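Local structure of triosephosphate isomerase (Toxoplasma gondii, 5UPR) at residues Gly20-Thr25 against Ile53-Asp58; Asp43-Pro48 against Ile95-Leu100; Ala69-Thr74 against Ser103-Gly108; Gln76-Phe81 against Ser86-Lys91; Phe243-Ala248 against Gly252-Ile257. The protein probably interconverts D-glyceraldehyde 3-phosphate and dihydroxyacetone phosphate in glycolysis and gluconeogenesis, acting as a homodimer of TIM barrels. All blocks are in the same frame, centred on the assembly; numbering follows the deposited sequence.

Interaction 1: Gly20-Thr25 against Ile53-Asp58; sequences GTTAKT and ISQVQD
The carboxamide of Gln55 lies against the first turn of helix 22-34, overlapping the methyl groups of Thr22 and Thr25 and ending on a backbone carbonyl. Its NE2 donates to Thr22 O over 3.0 Å in a nearly straight bond, with 173° at the hydrogen. The acceptor sits almost exactly in the amide plane of Gln55, while the nitrogen is tilted by 19° from the plane of the carbonyl. An extended chain, with CG anti to the backbone N (chi1 176°), gives the glutamine the length to bridge the two helices. Thr25 meets it from the opposite direction, CG2 lying 3.5 Å from Gln55 NE2, and the same methyl also touches Val56 CG2 at 3.6 Å, the two side chains crossing at about a right angle. In the TIM barrel, helices 22-34 and 53-59 are neighbours in the outer layer, and here a polar grip toward solvent gives way to an apolar one below it. The hydroxyl of Thr25 is turned back to its own helix while its methyl faces the other: OG1 donates to Thr21 O at 2.8 Å, from above the carbonyl plane, while Thr25 N reaches that oxygen from the other face. Thr21 also works as the N-cap, its OG1 accepting from Lys24 N at 3.1 Å. Thr22 OG1 turns to the dimer interface, where it is hydrogen-bonded to Lys93 NZ of the second subunit.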
# COMPACT_ATOMS: atom_id res chain seq x y z
N GLY A 20 3.37 -1.73 -13.76
CA GLY A 20 4.15 -0.49 -13.86
C GLY A 20 5.64 -0.73 -13.71
O GLY A 20 6.08 -1.50 -12.85
N THR A 21 6.39 -0.03 -14.54
CA THR A 21 7.81 0.20 -14.39
C THR A 21 8.10 1.67 -14.71
O THR A 21 7.22 2.41 -15.18
CB THR A 21 8.65 -0.64 -15.38
OG1 THR A 21 8.39 -0.18 -16.68
CG2 THR A 21 8.30 -2.13 -15.33
N THR A 22 9.34 2.09 -14.48
CA THR A 22 9.70 3.49 -14.74
C THR A 22 9.44 3.83 -16.23
O THR A 22 8.80 4.84 -16.54
CB THR A 22 11.17 3.77 -14.37
OG1 THR A 22 11.34 3.50 -12.98
CG2 THR A 22 11.50 5.25 -14.58
N ALA A 23 9.84 2.93 -17.13
CA ALA A 23 9.67 3.18 -18.57
C ALA A 23 8.23 3.11 -19.02
O ALA A 23 7.80 3.88 -19.82
CB ALA A 23 10.58 2.23 -19.39
N LYS A 24 7.47 2.15 -18.50
CA LYS A 24 6.04 2.03 -18.89
C LYS A 24 5.23 3.21 -18.35
O LYS A 24 4.31 3.68 -18.99
CB LYS A 24 5.45 0.70 -18.44
CG LYS A 24 6.11 -0.48 -19.18
CD LYS A 24 5.82 -1.79 -18.47
CE LYS A 24 5.78 -2.99 -19.43
NZ LYS A 24 4.78 -3.97 -18.91
N THR A 25 5.61 3.71 -17.16
CA THR A 25 5.01 4.91 -16.63
C THR A 25 5.25 6.11 -17.57
O THR A 25 4.34 6.89 -17.83
CB THR A 25 5.52 5.19 -15.20
OG1 THR A 25 5.15 4.11 -14.35
CG2 THR A 25 4.97 6.48 -14.67
N ILE A 53 3.70 7.33 -8.56
CA ILE A 53 2.84 8.54 -8.56
C ILE A 53 3.64 9.82 -8.70
O ILE A 53 3.25 10.67 -9.47
CB ILE A 53 1.94 8.60 -7.31
CG1 ILE A 53 0.87 7.48 -7.42
CG2 ILE A 53 1.27 9.95 -7.26
CD1 ILE A 53 0.03 7.26 -6.17
N SER A 54 4.77 9.95 -7.97
CA SER A 54 5.53 11.22 -8.08
C SER A 54 6.09 11.49 -9.46
O SER A 54 6.12 12.64 -9.90
CB SER A 54 6.63 11.34 -7.02
OG SER A 54 7.71 10.49 -7.34
N GLN A 55 6.50 10.43 -10.15
CA GLN A 55 6.99 10.54 -11.53
C GLN A 55 5.87 11.03 -12.48
O GLN A 55 6.08 11.89 -13.35
CB GLN A 55 7.49 9.15 -12.00
CG GLN A 55 7.95 9.08 -13.46
CD GLN A 55 8.28 7.67 -13.94
OE1 GLN A 55 8.47 6.76 -13.16
NE2 GLN A 55 8.32 7.49 -15.23
N VAL A 56 4.66 10.49 -12.28
CA VAL A 56 3.53 10.94 -13.08
C VAL A 56 3.23 12.41 -12.78
O VAL A 56 3.05 13.22 -13.71
CB VAL A 56 2.27 10.07 -12.82
CG1 VAL A 56 1.08 10.58 -13.56
CG2 VAL A 56 2.52 8.64 -13.24
N GLN A 57 3.20 12.78 -11.48
CA GLN A 57 2.97 14.18 -11.10
C GLN A 57 4.02 15.13 -11.70
O GLN A 57 3.69 16.26 -12.08
CB GLN A 57 3.02 14.39 -9.58
CG GLN A 57 1.93 13.74 -8.82
CD GLN A 57 2.09 13.88 -7.33
OE1 GLN A 57 3.09 13.41 -6.75
NE2 GLN A 57 1.15 14.56 -6.72
N ASP A 58 5.28 14.68 -11.79
CA ASP A 58 6.33 15.53 -12.35
C ASP A 58 6.29 15.74 -13.84
O ASP A 58 6.77 16.79 -14.30
CB ASP A 58 7.71 14.96 -12.04
CG ASP A 58 8.05 15.01 -10.54
OD1 ASP A 58 7.20 15.45 -9.70
OD2 ASP A 58 9.15 14.54 -10.22

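Interaction 2: Asp43-Pro48 against Ile95-Leu100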
# COMPACT_ATOMS: atom_id res chain seq x y z
N ASP A 43 -13.51 14.71 -16.79
CA ASP A 43 -12.50 14.56 -15.74
C ASP A 43 -11.81 13.20 -15.98
O ASP A 43 -12.47 12.15 -16.04
CB ASP A 43 -13.19 14.52 -14.38
CG ASP A 43 -13.86 15.83 -14.02
OD1 ASP A 43 -13.37 16.88 -14.46
OD2 ASP A 43 -14.91 15.83 -13.34
N VAL A 44 -10.51 13.21 -16.16
CA VAL A 44 -9.73 12.02 -16.32
C VAL A 44 -8.86 11.83 -15.06
O VAL A 44 -8.14 12.73 -14.66
CB VAL A 44 -8.89 12.05 -17.58
CG1 VAL A 44 -7.99 10.83 -17.68
CG2 VAL A 44 -9.79 12.17 -18.82
N VAL A 45 -8.91 10.62 -14.48
CA VAL A 45 -8.04 10.32 -13.32
C VAL A 45 -7.27 9.02 -13.60
O VAL A 45 -7.88 8.05 -14.06
CB VAL A 45 -8.89 10.21 -12.04
CG1 VAL A 45 -8.05 9.76 -10.84
CG2 VAL A 45 -9.60 11.52 -11.73
N VAL A 46 -5.97 9.00 -13.34
CA VAL A 46 -5.16 7.78 -13.47
C VAL A 46 -4.58 7.38 -12.10
O VAL A 46 -4.15 8.26 -11.32
CB VAL A 46 -4.09 7.88 -14.55
CG1 VAL A 46 -4.75 8.16 -15.90
CG2 VAL A 46 -3.13 8.99 -14.28
N ALA A 47 -4.64 6.08 -11.80
CA ALA A 47 -4.18 5.53 -10.59
C ALA A 47 -2.97 4.55 -10.81
O ALA A 47 -3.16 3.32 -10.93
CB ALA A 47 -5.31 4.83 -9.86
N PRO A 48 -1.74 5.09 -10.84
CA PRO A 48 -0.54 4.27 -10.89
C PRO A 48 -0.27 3.58 -9.56
O PRO A 48 -0.83 4.02 -8.53
CB PRO A 48 0.58 5.33 -11.09
CG PRO A 48 -0.05 6.60 -11.39
CD PRO A 48 -1.40 6.52 -10.73
N ILE A 95 -1.78 14.68 -4.11
CA ILE A 95 -2.52 13.66 -4.82
C ILE A 95 -4.00 13.92 -4.51
O ILE A 95 -4.38 13.79 -3.34
CB ILE A 95 -2.07 12.27 -4.37
CG1 ILE A 95 -0.58 12.06 -4.69
CG2 ILE A 95 -2.96 11.19 -5.02
CD1 ILE A 95 0.07 10.91 -3.93
N PRO A 96 -4.83 14.26 -5.54
CA PRO A 96 -6.21 14.67 -5.17
C PRO A 96 -7.23 13.54 -5.04
O PRO A 96 -8.25 13.79 -4.41
CB PRO A 96 -6.62 15.63 -6.29
CG PRO A 96 -5.69 15.33 -7.43
CD PRO A 96 -4.46 14.65 -6.91
N TRP A 97 -6.93 12.33 -5.54
CA TRP A 97 -7.89 11.25 -5.58
C TRP A 97 -7.36 9.97 -4.97
O TRP A 97 -6.16 9.70 -5.02
CB TRP A 97 -8.31 10.91 -7.03
CG TRP A 97 -9.18 11.94 -7.64
CD1 TRP A 97 -8.76 13.02 -8.31
CD2 TRP A 97 -10.61 11.98 -7.68
NE1 TRP A 97 -9.81 13.75 -8.75
CE2 TRP A 97 -10.97 13.17 -8.35
CE3 TRP A 97 -11.62 11.15 -7.18
CZ2 TRP A 97 -12.28 13.56 -8.56
CZ3 TRP A 97 -12.96 11.54 -7.37
CH2 TRP A 97 -13.27 12.72 -8.06
N VAL A 98 -8.28 9.17 -4.45
CA VAL A 98 -8.00 7.80 -4.07
C VAL A 98 -9.12 6.84 -4.56
O VAL A 98 -10.29 7.24 -4.57
CB VAL A 98 -7.86 7.62 -2.55
CG1 VAL A 98 -6.58 8.32 -2.13
CG2 VAL A 98 -9.06 8.11 -1.75
N VAL A 99 -8.72 5.61 -4.88
CA VAL A 99 -9.64 4.51 -5.14
C VAL A 99 -9.82 3.72 -3.87
O VAL A 99 -8.81 3.32 -3.24
CB VAL A 99 -9.09 3.59 -6.24
CG1 VAL A 99 -10.05 2.43 -6.52
CG2 VAL A 99 -8.75 4.40 -7.55
N LEU A 100 -11.08 3.51 -3.44
CA LEU A 100 -11.35 2.75 -2.20
C LEU A 100 -12.38 1.69 -2.42
O LEU A 100 -13.36 1.88 -3.20
CB LEU A 100 -11.82 3.73 -1.13
CG LEU A 100 -10.70 4.60 -0.53
CD1 LEU A 100 -11.23 5.54 0.55
CD2 LEU A 100 -9.62 3.72 0.09
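Inside the parallel beta-barrel, strands 42-47 and 97-100 are not direct neighbours; strand 65-69 runs between them, and they meet through side chains pointing into the interior. The main meeting is a CH-pi contact. Val45 CG2 stands over one face of the Trp97 indole, 3.8 Å from the centroid of the five-membered ring and only 13° from its normal. Relative to the whole indole it sits toward the rim, nearest to Trp97 NE1, at 3.7 Å. The other methyl, Val45 CG1, rests 4.0 Å from Trp97 CB and thus follows the root of the side chain, so both branches of the valine are used. The indole takes this position with CG anti to the carbonyl carbon (chi1 -72°) and its plane turned nearly perpendicular at chi2 (88°), which lays the face toward strand 42-47. The hydrogen bond from NE1 to Gln66 probably helps to fix that rotation; Phe11 also meets the indole edge-to-face. Two residues further along each strand the contact repeats more loosely, Ala47 CB facing Val99 CG2 at 4.2 Å. The backbones stay well separated, Val45 CA and Trp97 CA being 7.8 Å apart, and no hydrogen bond joins the segments. All four touching residues are buried. Layers of inward-pointing side chains from alternate strands fill the interior of a TIM barrel.

Interaction 3: Ala69-Thr74 against Ser103-Gly108; sequences AQDSST and SERRAG
Charge attraction between Asp71 and Arg105 dominates this contact, and its geometry is a stack rather than an end-on pair. Asp71 OD2 lies over one face of the guanidinium, 3.2 Å from Arg105 NE and 3.3 Å from Arg105 NH2, with the two flat groups inclined by 29°. The oxygen is well out of the guanidinium plane, so no N-H points at it and the salt bridge is electrostatic alone. A bend at chi3 (62°) turns the arginine head so that its face meets the carboxylate. The guanidinium has other acidic partners: NE pairs with Glu115, and NH1 with Glu84 of the second subunit. Asp71 OD1 in turn pairs with Lys123, making a network of alternating charge that probably steadies both ionised groups. Van der Waals contact adds a little, Asp71 CG resting 3.7 Å from Arg105 CD. In the fold, residues 69-74 lead out of strand 65-69 and helix 103-107 follows strand 97-100, so the contact ties the loop beyond one barrel strand to the short helix beyond its neighbour. Helix 117-129 flanks the loop through Thr74, and the second subunit reaches both Gln70 and Arg105.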
# COMPACT_ATOMS: atom_id res chain seq x y z
N ALA A 69 -4.13 7.57 -5.81
CA ALA A 69 -3.60 6.34 -5.27
C ALA A 69 -4.66 5.25 -5.39
O ALA A 69 -5.86 5.55 -5.41
CB ALA A 69 -3.19 6.54 -3.78
N GLN A 70 -4.22 3.98 -5.40
CA GLN A 70 -5.12 2.80 -5.51
C GLN A 70 -5.74 2.33 -4.18
O GLN A 70 -6.53 1.34 -4.21
CB GLN A 70 -4.33 1.64 -6.15
CG GLN A 70 -3.95 1.86 -7.61
CD GLN A 70 -3.12 0.72 -8.21
OE1 GLN A 70 -3.11 -0.43 -7.66
NE2 GLN A 70 -2.44 0.99 -9.35
N ASP A 71 -5.37 2.98 -3.05
CA ASP A 71 -5.87 2.61 -1.72
C ASP A 71 -5.43 3.74 -0.82
O ASP A 71 -4.59 4.57 -1.21
CB ASP A 71 -5.24 1.30 -1.24
CG ASP A 71 -5.82 0.75 0.08
OD1 ASP A 71 -6.97 1.02 0.47
OD2 ASP A 71 -5.03 0.05 0.77
N SER A 72 -6.04 3.78 0.36
CA SER A 72 -5.73 4.79 1.38
C SER A 72 -6.03 4.18 2.76
O SER A 72 -6.99 3.43 2.86
CB SER A 72 -6.68 5.95 1.07
OG SER A 72 -6.31 7.00 1.81
N SER A 73 -5.19 4.42 3.77
CA SER A 73 -5.29 3.70 5.03
C SER A 73 -6.58 4.06 5.85
O SER A 73 -7.14 5.19 5.76
CB SER A 73 -4.05 3.99 5.86
OG SER A 73 -4.02 3.17 7.01
N THR A 74 -7.03 3.09 6.67
CA THR A 74 -7.94 3.36 7.74
C THR A 74 -7.37 4.37 8.75
O THR A 74 -8.10 4.99 9.49
CB THR A 74 -8.30 2.10 8.56
OG1 THR A 74 -7.11 1.46 9.03
CG2 THR A 74 -9.05 1.16 7.75
N SER A 103 -13.01 -4.34 -5.54
CA SER A 103 -13.34 -5.75 -5.20
C SER A 103 -12.11 -6.62 -4.94
O SER A 103 -12.17 -7.56 -4.12
CB SER A 103 -14.23 -6.47 -6.24
OG SER A 103 -13.59 -6.32 -7.45
N GLU A 104 -11.01 -6.31 -5.59
CA GLU A 104 -9.76 -7.07 -5.32
C GLU A 104 -9.31 -6.88 -3.84
O GLU A 104 -8.90 -7.86 -3.21
CB GLU A 104 -8.67 -6.76 -6.35
CG GLU A 104 -9.04 -7.19 -7.76
CD GLU A 104 -8.40 -6.39 -8.87
OE1 GLU A 104 -7.49 -5.57 -8.59
OE2 GLU A 104 -8.80 -6.66 -10.08
N ARG A 105 -9.48 -5.68 -3.29
CA ARG A 105 -9.10 -5.39 -1.90
C ARG A 105 -10.19 -5.86 -0.94
O ARG A 105 -9.85 -6.23 0.18
CB ARG A 105 -8.80 -3.91 -1.68
CG ARG A 105 -7.67 -3.35 -2.58
CD ARG A 105 -7.03 -2.14 -1.98
NE ARG A 105 -6.39 -2.44 -0.67
CZ ARG A 105 -5.24 -3.10 -0.49
NH1 ARG A 105 -4.47 -3.47 -1.53
NH2 ARG A 105 -4.78 -3.28 0.73
N ARG A 106 -11.48 -5.85 -1.35
CA ARG A 106 -12.53 -6.43 -0.52
C ARG A 106 -12.32 -7.95 -0.38
O ARG A 106 -12.56 -8.50 0.72
CB ARG A 106 -13.96 -6.15 -1.02
CG ARG A 106 -14.36 -4.68 -0.96
CD ARG A 106 -15.68 -4.40 -1.72
NE ARG A 106 -16.14 -3.03 -1.69
CZ ARG A 106 -16.98 -2.47 -0.78
NH1 ARG A 106 -17.41 -3.11 0.28
NH2 ARG A 106 -17.37 -1.22 -0.94
N ALA A 107 -11.82 -8.61 -1.41
CA ALA A 107 -11.62 -10.06 -1.34
C ALA A 107 -10.36 -10.43 -0.55
O ALA A 107 -10.30 -11.48 0.07
CB ALA A 107 -11.55 -10.70 -2.74
N GLY A 108 -9.35 -9.60 -0.63
CA GLY A 108 -8.10 -9.83 0.07
C GLY A 108 -7.14 -10.68 -0.77
O GLY A 108 -7.49 -11.17 -1.80

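Interaction 4: Gln76-Phe81 against Ser86-Lys91; sequences QAYGAF and SPKMIK
In triosephosphate isomerases the long loop after the third barrel strand projects into the partner subunit, and residues 76-81 belong to that interdigitating loop, folded back here on helix 87-92, which follows it. Its base is fastened by backbone: Lys88 N donates to Gln76 O at 3.2 Å. Ser86 is the N-cap of the helix. Its OG, set between the backbone N and the carbonyl carbon (chi1 64°), accepts from Met89 N at 3.3 Å and donates weakly to Ala77 O at 2.9 Å, so one hydroxyl serves helix start and loop together. Tyr78 then lies across the first turn. Its ring crosses two side chains at about right angles, with CE2 3.5 Å from Lys88 CE and CE1 3.6 Å from CB of Met89, a selenomethionine. The lysine, extended as far as CE and bent only at chi4, also passes alongside Ala77, with 3.9 Å between Lys88 CD and Ala77 CB. At the phenol end, Tyr78 OH is hydrogen-bonded to Glu92; a water that donates to Met89 O at 2.8 Å gives the phenol a second, weak bond. Next to this tyrosine, Gly79 makes backbone hydrogen bonds to the second subunit, and Tyr78 and Met89 both pack on Asn19 of that subunit. A loop held to the start of its own helix while its tip enters the other monomer is typical of the TIM dimer interface.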
# COMPACT_ATOMS: atom_id res chain seq x y z
N GLN A 76 -5.83 7.69 9.66
CA GLN A 76 -6.07 8.92 8.95
C GLN A 76 -4.87 9.84 8.79
O GLN A 76 -4.72 10.48 7.78
CB GLN A 76 -7.20 9.72 9.68
CG GLN A 76 -7.53 11.02 8.99
CD GLN A 76 -8.77 11.71 9.55
OE1 GLN A 76 -9.75 11.05 9.92
NE2 GLN A 76 -8.74 13.04 9.55
N ALA A 77 -4.00 9.89 9.78
CA ALA A 77 -2.97 10.93 9.89
C ALA A 77 -1.56 10.27 9.80
O ALA A 77 -1.45 9.22 9.25
CB ALA A 77 -3.14 11.67 11.20
N TYR A 78 -0.52 10.92 10.28
CA TYR A 78 0.84 10.33 10.33
C TYR A 78 1.01 9.56 11.67
O TYR A 78 0.45 9.92 12.69
CB TYR A 78 1.93 11.43 10.26
CG TYR A 78 1.89 12.26 8.97
CD1 TYR A 78 2.20 11.66 7.77
CD2 TYR A 78 1.60 13.61 8.95
CE1 TYR A 78 2.23 12.38 6.58
CE2 TYR A 78 1.61 14.36 7.75
CZ TYR A 78 1.87 13.72 6.56
OH TYR A 78 1.91 14.33 5.32
N GLY A 79 1.79 8.50 11.62
CA GLY A 79 2.18 7.76 12.79
C GLY A 79 2.71 6.38 12.49
O GLY A 79 3.21 6.10 11.39
N ALA A 80 2.53 5.48 13.46
CA ALA A 80 3.28 4.21 13.48
C ALA A 80 2.47 3.10 12.75
O ALA A 80 1.98 2.15 13.38
CB ALA A 80 3.58 3.85 14.93
N PHE A 81 2.34 3.26 11.43
CA PHE A 81 1.55 2.45 10.60
C PHE A 81 2.42 1.95 9.42
O PHE A 81 2.24 2.35 8.27
CB PHE A 81 0.28 3.14 10.13
CG PHE A 81 -0.34 4.06 11.16
CD1 PHE A 81 -0.78 3.58 12.36
CD2 PHE A 81 -0.46 5.44 10.88
CE1 PHE A 81 -1.30 4.42 13.31
CE2 PHE A 81 -1.01 6.30 11.80
CZ PHE A 81 -1.44 5.79 13.04
N SER A 86 -1.39 7.00 4.63
CA SER A 86 -2.56 7.67 5.18
C SER A 86 -3.13 8.73 4.22
O SER A 86 -2.41 9.29 3.35
CB SER A 86 -2.22 8.31 6.51
OG SER A 86 -1.26 9.33 6.35
N PRO A 87 -4.44 9.05 4.38
CA PRO A 87 -4.99 10.07 3.49
C PRO A 87 -4.33 11.42 3.71
O PRO A 87 -4.22 12.22 2.77
CB PRO A 87 -6.47 10.08 3.86
CG PRO A 87 -6.58 9.35 5.19
CD PRO A 87 -5.48 8.33 5.16
N LYS A 88 -3.89 11.70 4.92
CA LYS A 88 -3.23 13.00 5.19
C LYS A 88 -1.93 13.05 4.40
O LYS A 88 -1.62 14.08 3.80
CB LYS A 88 -2.98 13.13 6.68
CG LYS A 88 -2.36 14.44 7.12
CD LYS A 88 -2.30 14.45 8.66
CE LYS A 88 -1.37 15.45 9.20
NZ LYS A 88 -2.03 16.73 9.31
N MSE A 89 -1.16 11.95 4.39
CA MSE A 89 0.10 11.90 3.61
C MSE A 89 -0.16 12.12 2.14
O MSE A 89 0.58 12.86 1.44
CB MSE A 89 0.75 10.52 3.85
CG MSE A 89 2.06 10.41 3.11
SE MSE A 89 2.82 8.64 3.26
CE MSE A 89 3.55 8.79 5.07
N ILE A 90 -1.20 11.41 1.64
CA ILE A 90 -1.53 11.41 0.21
C ILE A 90 -1.91 12.86 -0.17
O ILE A 90 -1.41 13.42 -1.12
CB ILE A 90 -2.64 10.38 -0.09
CG1 ILE A 90 -2.06 8.95 0.02
CG2 ILE A 90 -3.22 10.55 -1.48
CD1 ILE A 90 -3.12 7.88 0.16
N LYS A 91 -2.77 13.49 0.63
CA LYS A 91 -3.19 14.85 0.34
C LYS A 91 -2.03 15.86 0.37
O LYS A 91 -1.91 16.73 -0.50
CB LYS A 91 -4.28 15.29 1.35
CG LYS A 91 -4.77 16.73 1.19
CD LYS A 91 -5.53 16.85 -0.12
CE LYS A 91 -5.97 18.29 -0.41
NZ LYS A 91 -7.00 18.16 -1.44
O HOH W 1 3.11 13.76 2.19

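Interaction 5: Phe243-Ala248 against Gly252-Ile257; sequences FLVGGA and GDFVSI. With SO4 (sulfate ion), chain E.
Strand 243-245 and helix 253-257 run almost exactly antiparallel, their axes 10.4 Å apart and inclined at 175°, as expected for a barrel strand and the helix that returns over it. Ile257 does most of the bridging. Its delta methyl and Val245 CG1 approach tip to tip at 3.7 Å, and the same Ile257 CD1 touches Ala248 CB at 3.8 Å. The second branch, Ile257 CG2, lies anti to the backbone N and is thereby directed down the strand, meeting Phe243 CD2 at 3.7 Å and Val245 CG2 at nearly the same distance. Phe254 comes in beside it with the edge of its ring, CE1 being 4.0 Å from Val245 CB. Val245 is therefore held by both its methyls and its CB between an isoleucine and an aromatic edge. Beyond the strand, in a short 3-10 segment, Ala248 CB rests 3.7 Å from Asp253 OD2, an oxygen that is also hydrogen-bonded to Gly228 N.

The turn between these elements faces an anion. Gly247 N donates to O1 of a sulfate ion, probably from the crystallisation liquor, at 2.9 Å and 172°; Gly185 N and Ser225 N also bond to the ion, consistent with the phosphate site of TIM enzymes. Gly246 N lies 3.3 Å from sulfate O3. Around this unit, strand 10-15 supplies Val12 to both Val245 and Phe254, helix 228-234 packs on Phe243, and helix 22-34 flanks Phe254 and Val255.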
# COMPACT_ATOMS: atom_id res chain seq x y z
N PHE A 243 -16.61 5.86 -16.83
CA PHE A 243 -16.02 4.54 -16.70
C PHE A 243 -14.88 4.45 -15.69
O PHE A 243 -14.11 5.40 -15.55
CB PHE A 243 -15.53 4.10 -18.06
CG PHE A 243 -16.62 4.07 -19.08
CD1 PHE A 243 -17.61 3.09 -19.01
CD2 PHE A 243 -16.69 5.02 -20.07
CE1 PHE A 243 -18.67 3.08 -19.88
CE2 PHE A 243 -17.76 5.01 -20.99
CZ PHE A 243 -18.72 3.99 -20.92
N LEU A 244 -14.76 3.30 -15.01
CA LEU A 244 -13.52 2.92 -14.32
C LEU A 244 -12.89 1.80 -15.14
O LEU A 244 -13.49 0.78 -15.31
CB LEU A 244 -13.77 2.50 -12.86
CG LEU A 244 -12.53 2.22 -12.02
CD1 LEU A 244 -11.55 3.37 -12.06
CD2 LEU A 244 -12.89 1.78 -10.58
N VAL A 245 -11.71 2.07 -15.68
CA VAL A 245 -11.06 1.24 -16.68
C VAL A 245 -9.91 0.52 -16.04
O VAL A 245 -9.10 1.13 -15.38
CB VAL A 245 -10.53 2.09 -17.84
CG1 VAL A 245 -9.92 1.22 -18.95
CG2 VAL A 245 -11.64 2.91 -18.44
N GLY A 246 -9.88 -0.80 -16.19
CA GLY A 246 -8.81 -1.63 -15.67
C GLY A 246 -7.74 -1.88 -16.73
O GLY A 246 -6.95 -1.00 -17.00
N GLY A 247 -7.71 -3.09 -17.28
CA GLY A 247 -6.66 -3.51 -18.25
C GLY A 247 -6.47 -2.52 -19.43
O GLY A 247 -5.33 -2.25 -19.84
N ALA A 248 -7.57 -1.95 -19.95
CA ALA A 248 -7.44 -1.00 -21.04
C ALA A 248 -6.77 0.32 -20.65
O ALA A 248 -6.35 1.09 -21.53
CB ALA A 248 -8.77 -0.77 -21.71
N GLY A 252 -3.25 2.35 -25.44
CA GLY A 252 -3.89 3.38 -26.28
C GLY A 252 -5.41 3.33 -26.29
O GLY A 252 -6.03 4.33 -26.56
N ASP A 253 -5.99 2.18 -25.96
CA ASP A 253 -7.44 2.01 -25.89
C ASP A 253 -8.05 2.95 -24.86
O ASP A 253 -9.19 3.36 -24.99
CB ASP A 253 -7.81 0.54 -25.62
CG ASP A 253 -9.31 0.24 -25.90
OD1 ASP A 253 -9.81 0.67 -26.95
OD2 ASP A 253 -10.00 -0.45 -25.14
N PHE A 254 -7.27 3.33 -23.84
CA PHE A 254 -7.73 4.26 -22.81
C PHE A 254 -8.19 5.56 -23.41
O PHE A 254 -9.20 6.10 -22.99
CB PHE A 254 -6.62 4.52 -21.78
CG PHE A 254 -7.07 5.29 -20.57
CD1 PHE A 254 -8.03 4.77 -19.71
CD2 PHE A 254 -6.44 6.48 -20.23
CE1 PHE A 254 -8.38 5.43 -18.56
CE2 PHE A 254 -6.80 7.16 -19.12
CZ PHE A 254 -7.77 6.65 -18.25
N VAL A 255 -7.45 6.06 -24.40
CA VAL A 255 -7.82 7.33 -25.04
C VAL A 255 -9.16 7.19 -25.82
O VAL A 255 -9.96 8.13 -25.82
CB VAL A 255 -6.68 7.85 -25.94
CG1 VAL A 255 -7.08 9.12 -26.70
CG2 VAL A 255 -5.44 8.14 -25.11
N SER A 256 -9.40 6.06 -26.46
CA SER A 256 -10.72 5.81 -27.08
C SER A 256 -11.85 5.81 -26.06
O SER A 256 -12.94 6.24 -26.39
CB SER A 256 -10.79 4.49 -27.83
OG SER A 256 -9.63 4.28 -28.60
N ILE A 257 -11.60 5.31 -24.84
CA ILE A 257 -12.66 5.25 -23.83
C ILE A 257 -12.98 6.65 -23.36
O ILE A 257 -14.14 6.98 -23.23
CB ILE A 257 -12.32 4.30 -22.68
CG1 ILE A 257 -12.22 2.86 -23.17
CG2 ILE A 257 -13.36 4.39 -21.55
CD1 ILE A 257 -11.45 1.90 -22.25
S SO4 E . -11.00 -5.03 -16.85
O1 SO4 E . -9.60 -5.20 -16.51
O2 SO4 E . -11.24 -4.75 -18.27
O3 SO4 E . -11.36 -3.80 -16.12
O4 SO4 E . -11.96 -6.02 -16.32

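Overall arrangement
The five contacts sample successive layers of one TIM barrel. Interaction 2 is the barrel interior, apolar apart from one buried indole N-H, and interaction 5 is the next layer out, where a helix packs on its strand; Phe254 of interaction 5 touches Val44 and Val46 on the outer side of the strand used in interaction 2. Interactions 1, 3 and 4 are only partly buried, more polar, and all touch the second subunit. Interaction 3 adjoins interaction 2 at the ends of the strands, through Ala47 O and Gln70 NE2, while interaction 4 is nested in the loop that interaction 3 closes. Interactions 4 and 5 lie on opposite sides of the chain's centre, their own centres about 30 Å apart.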